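Local coordinates for betaine aldehyde dehydrogenase (Staphylococcus aureus subsp. aureus COL, PDB 4QTO), which catalyses the NAD-dependent oxidation of betaine aldehyde to glycine betaine as a member of the aldehyde dehydrogenase family, at residues K283-A297 and A315-F329. Residues are numbered along the deposited sequence; the frame is centred on the assembly and turned at random. Where two conformers were deposited one is given.
Sequences KNPNIIFDDADFELA and AGSRILVQNSIKDKF
Ile-288 lies at the heart of the apolar packing: its CD1 presses on Phe-329 CE1 at 3.5 Å, the two side chains crossing at about a right angle, while its CG2 branch touches Ile-325. Phe-294 extends this core toward the surface. A chi1 of -176°, which swings the ring away from its own backbone N, carries it to helix 323-337, turning an edge to Ile-325 CD1 and Phe-329 CA. The extended chain of Lys-328 runs over one ring face; CE sits 3.6 Å from the centroid of Phe-294 in a CH-pi contact, and NZ follows at 4.2 Å as a cation-pi partner. On the other sheet face, Leu-320 CD1 meets Pro-285 and Ile-287, where Ala-435 of helix 428-436 packs against all three.

Between these layers strands 285-288 and 318-322 pair in parallel, neighbours in the seven-stranded sheet that also includes strands 419-425 and 443-447; Leu-320 N donates to Asn-286 O at 2.9 Å, and Ile-288 N to Leu-320 O continues the ladder. Beyond the strand ends, Gln-322 OE1 accepts from Asp-290 N at 2.8 Å through an in-plane lone pair, and water 5 joins that oxygen to Asp-290 OD1. Asp-290 OD2 takes the hydroxyl of Ser-324 at 2.7 Å on its anti lone pair. At the opposite end, Arg-318 forms a salt bridge with Glu-423, and Asn-284 ND2 donates to Ala-315 O (2.9 Å) and to O of modified Cys-313. Its OD1 accepts from Ala-443 N, so the amide bridges strand 443-447 and this loop, its rotation set by bonds at both ends.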
ATOM      1  N   LYS A 283      24.695  15.718 -12.914  1.00 16.06           N
ATOM      2  CA  LYS A 283      26.174  15.672 -12.831  1.00 14.75           C
ATOM      3  C   LYS A 283      26.369  14.454 -11.945  1.00 13.84           C
ATOM      4  O   LYS A 283      26.523  14.559 -10.720  1.00 16.14           O
ATOM      5  CB  LYS A 283      26.698  16.927 -12.128  1.00 16.67           C
ATOM      6  CG  LYS A 283      28.157  16.889 -11.813  1.00 18.36           C
ATOM      7  CD  LYS A 283      28.995  16.576 -13.034  1.00 18.14           C
ATOM      8  CE  LYS A 283      28.797  17.601 -14.125  1.00 20.27           C
ATOM      9  NZ  LYS A 283      29.849  17.494 -15.160  1.00 21.32           N
ATOM     10  N   ASN A 284      26.366  13.282 -12.583  1.00 12.33           N
ATOM     11  CA  ASN A 284      26.230  12.050 -11.808  1.00 11.18           C
ATOM     12  C   ASN A 284      27.540  11.483 -11.358  1.00 10.26           C
ATOM     13  O   ASN A 284      28.402  11.230 -12.202  1.00 11.52           O
ATOM     14  CB  ASN A 284      25.469  11.052 -12.671  1.00 11.43           C
ATOM     15  CG  ASN A 284      24.217  11.666 -13.270  1.00 14.37           C
ATOM     16  OD1 ASN A 284      23.284  11.998 -12.575  1.00 11.83           O
ATOM     17  ND2 ASN A 284      24.270  11.935 -14.588  1.00 18.37           N
ATOM     18  N   PRO A 285      27.690  11.279 -10.041  1.00  9.15           N
ATOM     19  CA  PRO A 285      28.948  10.767  -9.531  1.00  9.10           C
ATOM     20  C   PRO A 285      29.138   9.268  -9.700  1.00  9.79           C
ATOM     21  O   PRO A 285      28.200   8.500  -9.502  1.00 10.48           O
ATOM     22  CB  PRO A 285      28.880  11.141  -8.062  1.00  9.43           C
ATOM     23  CG  PRO A 285      27.434  11.048  -7.719  1.00  9.33           C
ATOM     24  CD  PRO A 285      26.727  11.537  -8.950  1.00  9.29           C
ATOM     25  N   ASN A 286      30.380   8.862  -9.970  1.00  8.78           N
ATOM     26  CA  ASN A 286      30.763   7.442 -10.038  1.00  8.82           C
ATOM     27  C   ASN A 286      31.882   7.338  -9.009  1.00  9.46           C
ATOM     28  O   ASN A 286      33.016   7.786  -9.256  1.00  8.36           O
ATOM     29  CB  ASN A 286      31.205   7.103 -11.440  1.00  9.69           C
ATOM     30  CG  ASN A 286      31.483   5.637 -11.611  1.00 11.64           C
ATOM     31  OD1 ASN A 286      31.493   4.887 -10.625  1.00 12.07           O
ATOM     32  ND2 ASN A 286      31.709   5.212 -12.844  1.00 12.48           N
ATOM     33  N   ILE A 287      31.567   6.828  -7.823  1.00  8.52           N
ATOM     34  CA  ILE A 287      32.476   6.815  -6.695  1.00  9.28           C
ATOM     35  C   ILE A 287      33.188   5.458  -6.605  1.00  9.22           C
ATOM     36  O   ILE A 287      32.544   4.423  -6.412  1.00  9.94           O
ATOM     37  CB  ILE A 287      31.697   7.069  -5.391  1.00  9.76           C
ATOM     38  CG1 ILE A 287      30.967   8.414  -5.461  1.00 10.96           C
ATOM     39  CG2 ILE A 287      32.603   7.019  -4.187  1.00 11.00           C
ATOM     40  CD1 ILE A 287      29.992   8.647  -4.336  1.00 11.87           C
ATOM     41  N   ILE A 288      34.507   5.495  -6.697  1.00  9.13           N
ATOM     42  CA  ILE A 288      35.322   4.282  -6.724  1.00  9.28           C
ATOM     43  C   ILE A 288      36.283   4.247  -5.547  1.00  9.27           C
ATOM     44  O   ILE A 288      37.205   5.063  -5.446  1.00  9.74           O
ATOM     45  CB  ILE A 288      36.067   4.212  -8.056  1.00  9.90           C
ATOM     46  CG1 ILE A 288      35.096   4.306  -9.252  1.00 11.00           C
ATOM     47  CG2 ILE A 288      36.935   2.965  -8.121  1.00 10.04           C
ATOM     48  CD1 ILE A 288      35.798   4.489 -10.570  1.00 11.19           C
ATOM     49  N   PHE A 289      36.045   3.323  -4.633  1.00  9.25           N
ATOM     50  CA  PHE A 289      36.914   3.134  -3.468  1.00  9.79           C
ATOM     51  C   PHE A 289      38.108   2.258  -3.781  1.00 10.81           C
ATOM     52  O   PHE A 289      38.099   1.490  -4.760  1.00 11.11           O
ATOM     53  CB  PHE A 289      36.119   2.528  -2.327  1.00 10.13           C
ATOM     54  CG  PHE A 289      35.225   3.511  -1.623  1.00 10.61           C
ATOM     55  CD1 PHE A 289      35.729   4.270  -0.576  1.00 10.98           C
ATOM     56  CD2 PHE A 289      33.921   3.707  -2.013  1.00 10.35           C
ATOM     57  CE1 PHE A 289      34.940   5.192   0.073  1.00 11.19           C
ATOM     58  CE2 PHE A 289      33.110   4.623  -1.357  1.00 10.90           C
ATOM     59  CZ  PHE A 289      33.632   5.373  -0.297  1.00 10.59           C
ATOM     60  N   ASP A 290      39.135   2.330  -2.922  1.00 11.78           N
ATOM     61  CA  ASP A 290      40.345   1.535  -3.134  1.00 13.42           C
ATOM     62  C   ASP A 290      40.120   0.035  -2.958  1.00 13.48           C
ATOM     63  O   ASP A 290      40.978  -0.748  -3.336  1.00 14.88           O
ATOM     64  CB  ASP A 290      41.574   2.098  -2.395  1.00 15.22           C
ATOM     65  CG  ASP A 290      41.510   2.022  -0.915  1.00 19.36           C
ATOM     66  OD1 ASP A 290      40.733   1.201  -0.361  1.00 18.66           O
ATOM     67  OD2 ASP A 290      42.307   2.781  -0.278  1.00 19.83           O
ATOM     68  N   ASP A 291      38.955  -0.360  -2.429  1.00 11.70           N
ATOM     69  CA  ASP A 291      38.594  -1.747  -2.316  1.00 12.27           C
ATOM     70  C   ASP A 291      37.510  -2.198  -3.298  1.00 12.09           C
ATOM     71  O   ASP A 291      36.888  -3.246  -3.106  1.00 12.66           O
ATOM     72  CB  ASP A 291      38.241  -2.133  -0.877  1.00 13.60           C
ATOM     73  CG  ASP A 291      37.039  -1.398  -0.335  1.00 15.07           C
ATOM     74  OD1 ASP A 291      36.488  -0.520  -1.029  1.00 13.82           O
ATOM     75  OD2 ASP A 291      36.634  -1.719   0.822  1.00 17.55           O
ATOM     76  N   ALA A 292      37.297  -1.407  -4.336  1.00 11.11           N
ATOM     77  CA  ALA A 292      36.479  -1.825  -5.438  1.00 11.28           C
ATOM     78  C   ALA A 292      37.182  -2.943  -6.202  1.00 11.23           C
ATOM     79  O   ALA A 292      38.429  -3.076  -6.147  1.00 12.62           O
ATOM     80  CB  ALA A 292      36.288  -0.682  -6.386  1.00 11.11           C
ATOM     81  N   ASP A 293      36.398  -3.751  -6.896  1.00 11.43           N
ATOM     82  CA  ASP A 293      36.924  -4.693  -7.899  1.00 11.59           C
ATOM     83  C   ASP A 293      37.441  -3.732  -8.975  1.00 11.12           C
ATOM     84  O   ASP A 293      36.669  -3.030  -9.669  1.00 11.06           O
ATOM     85  CB  ASP A 293      35.793  -5.572  -8.394  1.00 11.88           C
ATOM     86  CG  ASP A 293      36.176  -6.478  -9.541  1.00 13.96           C
ATOM     87  OD1 ASP A 293      37.087  -6.137 -10.337  1.00 13.18           O
ATOM     88  OD2 ASP A 293      35.457  -7.509  -9.695  1.00 16.51           O
ATOM     89  N   PHE A 294      38.773  -3.637  -9.101  1.00 11.07           N
ATOM     90  CA  PHE A 294      39.370  -2.611  -9.943  1.00 11.36           C
ATOM     91  C   PHE A 294      39.036  -2.715 -11.415  1.00 11.73           C
ATOM     92  O   PHE A 294      38.632  -1.709 -12.031  1.00 11.19           O
ATOM     93  CB  PHE A 294      40.902  -2.581  -9.722  1.00 12.45           C
ATOM     94  CG  PHE A 294      41.579  -1.496 -10.481  1.00 12.81           C
ATOM     95  CD1 PHE A 294      41.581  -0.197 -10.011  1.00 13.00           C
ATOM     96  CD2 PHE A 294      42.142  -1.773 -11.699  1.00 13.99           C
ATOM     97  CE1 PHE A 294      42.199   0.827 -10.740  1.00 13.41           C
ATOM     98  CE2 PHE A 294      42.782  -0.766 -12.418  1.00 14.15           C
ATOM     99  CZ  PHE A 294      42.791   0.519 -11.940  1.00 12.96           C
ATOM    100  N   GLU A 295      39.164  -3.910 -11.992  1.00 13.43           N
ATOM    101  CA  GLU A 295      38.819  -4.036 -13.413  1.00 14.88           C
ATOM    102  C   GLU A 295      37.335  -3.808 -13.668  1.00 12.83           C
ATOM    103  O   GLU A 295      36.966  -3.281 -14.719  1.00 13.09           O
ATOM    104  CB  GLU A 295      39.356  -5.311 -14.032  1.00 18.63           C
ATOM    105  CG  GLU A 295      40.910  -5.314 -14.137  1.00 23.27           C
ATOM    106  CD  GLU A 295      41.563  -4.175 -14.986  1.00 30.06           C
ATOM    107  OE1 GLU A 295      42.809  -3.970 -14.851  1.00 33.40           O
ATOM    108  OE2 GLU A 295      40.903  -3.448 -15.786  1.00 31.20           O
ATOM    109  N   LEU A 296      36.482  -4.160 -12.710  1.00 12.07           N
ATOM    110  CA  LEU A 296      35.058  -3.859 -12.847  1.00 11.07           C
ATOM    111  C   LEU A 296      34.844  -2.336 -12.864  1.00 10.43           C
ATOM    112  O   LEU A 296      34.056  -1.812 -13.666  1.00  9.93           O
ATOM    113  CB  LEU A 296      34.279  -4.464 -11.668  1.00 11.47           C
ATOM    114  CG  LEU A 296      32.784  -4.128 -11.652  1.00 11.96           C
ATOM    115  CD1 LEU A 296      32.018  -4.828 -12.754  1.00 14.13           C
ATOM    116  CD2 LEU A 296      32.191  -4.507 -10.299  1.00 12.65           C
ATOM    117  N   ALA A 297      35.540  -1.626 -11.960  1.00  9.75           N
ATOM    118  CA  ALA A 297      35.386  -0.182 -11.830  1.00 10.34           C
ATOM    119  C   ALA A 297      35.860   0.533 -13.078  1.00 10.11           C
ATOM    120  O   ALA A 297      35.240   1.538 -13.490  1.00 10.21           O
ATOM    121  CB  ALA A 297      36.119   0.335 -10.612  1.00 11.70           C
ATOM    122  N   ALA A 315      24.552   9.882 -17.272  1.00 15.82           N
ATOM    123  CA  ALA A 315      25.935   9.500 -17.563  1.00 15.54           C
ATOM    124  C   ALA A 315      26.804   9.765 -16.358  1.00 13.82           C
ATOM    125  O   ALA A 315      26.648  10.759 -15.643  1.00 15.96           O
ATOM    126  CB  ALA A 315      26.461  10.323 -18.737  1.00 14.86           C
ATOM    127  N   GLY A 316      27.790   8.898 -16.166  1.00 12.01           N
ATOM    128  CA  GLY A 316      28.715   9.006 -15.063  1.00 11.58           C
ATOM    129  C   GLY A 316      29.821   9.940 -15.448  1.00 11.20           C
ATOM    130  O   GLY A 316      30.978   9.518 -15.617  1.00 12.65           O
ATOM    131  N   SER A 317      29.489  11.224 -15.557  1.00 10.69           N
ATOM    132  CA  SER A 317      30.497  12.169 -15.982  1.00 12.32           C
ATOM    133  C   SER A 317      31.448  12.630 -14.891  1.00 12.40           C
ATOM    134  O   SER A 317      32.497  13.203 -15.219  1.00 13.38           O
ATOM    135  CB  SER A 317      29.833  13.419 -16.554  1.00 14.70           C
ATOM    136  OG  SER A 317      29.152  14.139 -15.557  1.00 16.11           O
ATOM    137  N   ARG A 318      31.097  12.416 -13.620  1.00 10.85           N
ATOM    138  CA  ARG A 318      31.899  12.897 -12.517  1.00 11.55           C
ATOM    139  C   ARG A 318      32.495  11.725 -11.746  1.00 11.72           C
ATOM    140  O   ARG A 318      31.865  11.181 -10.837  1.00 10.94           O
ATOM    141  CB  ARG A 318      31.103  13.798 -11.597  1.00 11.96           C
ATOM    142  CG  ARG A 318      31.950  14.460 -10.538  1.00 12.23           C
ATOM    143  CD  ARG A 318      31.147  15.331  -9.603  1.00 13.41           C
ATOM    144  NE  ARG A 318      32.051  16.038  -8.706  1.00 13.83           N
ATOM    145  CZ  ARG A 318      31.652  16.977  -7.856  1.00 15.31           C
ATOM    146  NH1 ARG A 318      30.368  17.284  -7.767  1.00 14.26           N
ATOM    147  NH2 ARG A 318      32.537  17.614  -7.096  1.00 16.65           N
ATOM    148  N   ILE A 319      33.717  11.352 -12.106  1.00 10.69           N
ATOM    149  CA  ILE A 319      34.347  10.211 -11.433  1.00 10.08           C
ATOM    150  C   ILE A 319      35.051  10.723 -10.186  1.00 10.94           C
ATOM    151  O   ILE A 319      35.799  11.717 -10.225  1.00 10.90           O
ATOM    152  CB  ILE A 319      35.318   9.459 -12.331  1.00 10.82           C
ATOM    153  CG1 ILE A 319      34.580   8.873 -13.550  1.00 11.38           C
ATOM    154  CG2 ILE A 319      36.043   8.381 -11.522  1.00 11.81           C
ATOM    155  CD1 ILE A 319      35.454   8.399 -14.664  1.00 12.64           C
ATOM    156  N   LEU A 320      34.778  10.078  -9.061  1.00 10.36           N
ATOM    157  CA  LEU A 320      35.381  10.385  -7.763  1.00 10.60           C
ATOM    158  C   LEU A 320      36.111   9.118  -7.358  1.00 10.50           C
ATOM    159  O   LEU A 320      35.486   8.087  -7.123  1.00 10.65           O
ATOM    160  CB  LEU A 320      34.340  10.759  -6.729  1.00 11.75           C
ATOM    161  CG  LEU A 320      33.618  12.058  -6.971  1.00 14.70           C
ATOM    162  CD1 LEU A 320      32.356  12.231  -6.170  1.00 15.77           C
ATOM    163  CD2 LEU A 320      34.567  13.176  -6.657  1.00 19.43           C
ATOM    164  N   VAL A 321      37.447   9.171  -7.314  1.00 10.01           N
ATOM    165  CA  VAL A 321      38.253   7.963  -7.064  1.00  9.95           C
ATOM    166  C   VAL A 321      39.138   8.174  -5.840  1.00  9.97           C
ATOM    167  O   VAL A 321      39.703   9.264  -5.610  1.00 10.23           O
ATOM    168  CB  VAL A 321      39.084   7.568  -8.316  1.00 10.24           C
ATOM    169  CG1 VAL A 321      40.045   8.664  -8.721  1.00 11.64           C
ATOM    170  CG2 VAL A 321      39.829   6.259  -8.080  1.00 10.99           C
ATOM    171  N   GLN A 322      39.245   7.158  -5.015  1.00  9.49           N
ATOM    172  CA  GLN A 322      40.017   7.291  -3.795  1.00 10.12           C
ATOM    173  C   GLN A 322      41.480   7.649  -4.115  1.00 10.61           C
ATOM    174  O   GLN A 322      42.060   7.058  -5.013  1.00 10.18           O
ATOM    175  CB  GLN A 322      39.852   6.036  -2.910  1.00 11.14           C
ATOM    176  CG  GLN A 322      40.300   6.283  -1.495  1.00 12.16           C
ATOM    177  CD  GLN A 322      39.629   5.345  -0.504  1.00 14.16           C
ATOM    178  OE1 GLN A 322      39.179   4.238  -0.829  1.00 11.49           O
ATOM    179  NE2 GLN A 322      39.487   5.824   0.725  1.00 18.71           N
ATOM    180  N   ASN A 323      42.039   8.615  -3.366  1.00 11.18           N
ATOM    181  CA  ASN A 323      43.382   9.096  -3.641  1.00 11.61           C
ATOM    182  C   ASN A 323      44.415   8.003  -3.763  1.00 12.02           C
ATOM    183  O   ASN A 323      45.336   8.086  -4.606  1.00 12.20           O
ATOM    184  CB  ASN A 323      43.835  10.114  -2.585  1.00 13.41           C
ATOM    185  CG  ASN A 323      43.138  11.454  -2.731  1.00 14.28           C
ATOM    186  OD1 ASN A 323      42.822  11.892  -3.849  1.00 16.60           O
ATOM    187  ND2 ASN A 323      42.922  12.130  -1.610  1.00 16.75           N
ATOM    188  N   SER A 324      44.299   6.989  -2.919  1.00 11.27           N
ATOM    189  CA  SER A 324      45.239   5.886  -2.917  1.00 11.45           C
ATOM    190  C   SER A 324      45.384   5.134  -4.232  1.00 11.25           C
ATOM    191  O   SER A 324      46.453   4.571  -4.516  1.00 10.97           O
ATOM    192  CB  SER A 324      44.863   4.914  -1.780  1.00 12.36           C
ATOM    193  OG  SER A 324      43.514   4.513  -1.931  1.00 12.51           O
ATOM    194  N   ILE A 325      44.314   5.092  -5.030  1.00 10.48           N
ATOM    195  CA  ILE A 325      44.331   4.420  -6.329  1.00 10.74           C
ATOM    196  C   ILE A 325      44.102   5.357  -7.512  1.00 11.45           C
ATOM    197  O   ILE A 325      43.928   4.888  -8.638  1.00 11.46           O
ATOM    198  CB  ILE A 325      43.340   3.250  -6.409  1.00 10.43           C
ATOM    199  CG1 ILE A 325      41.881   3.664  -6.174  1.00 10.49           C
ATOM    200  CG2 ILE A 325      43.759   2.156  -5.431  1.00 10.72           C
ATOM    201  CD1 ILE A 325      40.850   2.733  -6.789  1.00 10.29           C
ATOM    202  N   LYS A 326      44.113   6.660  -7.255  1.00 12.47           N
ATOM    203  CA  LYS A 326      43.804   7.614  -8.311  1.00 12.85           C
ATOM    204  C   LYS A 326      44.755   7.530  -9.491  1.00 13.06           C
ATOM    205  O   LYS A 326      44.311   7.519 -10.629  1.00 12.15           O
ATOM    206  CB  LYS A 326      43.776   9.021  -7.721  1.00 14.97           C
ATOM    207  CG  LYS A 326      43.488  10.104  -8.720  1.00 17.97           C
ATOM    208  CD  LYS A 326      43.327  11.401  -7.955  1.00 22.88           C
ATOM    209  CE  LYS A 326      43.127  12.579  -8.853  1.00 29.59           C
ATOM    210  NZ  LYS A 326      44.395  12.920  -9.541  1.00 32.19           N
ATOM    211  N   ASP A 327      46.060   7.458  -9.240  1.00 13.56           N
ATOM    212  CA  ASP A 327      47.019   7.360 -10.344  1.00 14.95           C
ATOM    213  C   ASP A 327      46.847   6.060 -11.165  1.00 14.14           C
ATOM    214  O   ASP A 327      46.842   6.086 -12.385  1.00 14.06           O
ATOM    215  CB  ASP A 327      48.428   7.525  -9.827  1.00 17.94           C
ATOM    216  CG  ASP A 327      48.684   8.905  -9.274  1.00 23.65           C
ATOM    217  OD1 ASP A 327      47.978   9.865  -9.672  1.00 27.89           O
ATOM    218  OD2 ASP A 327      49.640   9.068  -8.503  1.00 35.74           O
ATOM    219  N   LYS A 328      46.697   4.928 -10.471  0.50 12.90           N
ATOM    220  CA  LYS A 328      46.469   3.626 -11.106  0.50 12.71           C
ATOM    221  C   LYS A 328      45.197   3.685 -11.962  0.50 12.25           C
ATOM    222  O   LYS A 328      45.156   3.222 -13.121  0.50 12.56           O
ATOM    223  CB  LYS A 328      46.287   2.583  -9.983  0.50 12.12           C
ATOM    224  CG  LYS A 328      46.014   1.161 -10.409  0.50 12.21           C
ATOM    225  CD  LYS A 328      45.637   0.280  -9.240  0.50 11.32           C
ATOM    226  CE  LYS A 328      45.410  -1.141  -9.703  0.50 11.61           C
ATOM    227  NZ  LYS A 328      45.073  -2.061  -8.580  0.50 11.94           N
ATOM    228  N   PHE A 329      44.146   4.252 -11.380  1.00 12.60           N
ATOM    229  CA  PHE A 329      42.868   4.371 -12.068  1.00 11.85           C
ATOM    230  C   PHE A 329      42.941   5.268 -13.319  1.00 12.35           C
ATOM    231  O   PHE A 329      42.479   4.866 -14.408  1.00 12.52           O
ATOM    232  CB  PHE A 329      41.783   4.866 -11.143  1.00 12.43           C
ATOM    233  CG  PHE A 329      40.475   5.080 -11.854  1.00 11.11           C
ATOM    234  CD1 PHE A 329      39.631   4.004 -12.117  1.00 11.89           C
ATOM    235  CD2 PHE A 329      40.141   6.340 -12.323  1.00 11.99           C
ATOM    236  CE1 PHE A 329      38.468   4.181 -12.838  1.00 11.79           C
ATOM    237  CE2 PHE A 329      38.950   6.533 -13.013  1.00 12.63           C
ATOM    238  CZ  PHE A 329      38.123   5.452 -13.255  1.00 12.16           C
TER
HETATM  239  O   HOH W   1      28.173  15.358  -8.290  1.00 20.03           O
HETATM  240  O   HOH W   2      32.165  16.080 -14.893  1.00 20.42           O
HETATM  241  O   HOH W   3      26.551  13.401 -15.692  1.00 35.66           O
HETATM  242  O   HOH W   4      31.697   6.854 -15.403  1.00 11.59           O
HETATM  243  O   HOH W   5      38.499   1.864   0.680  1.00 27.27           O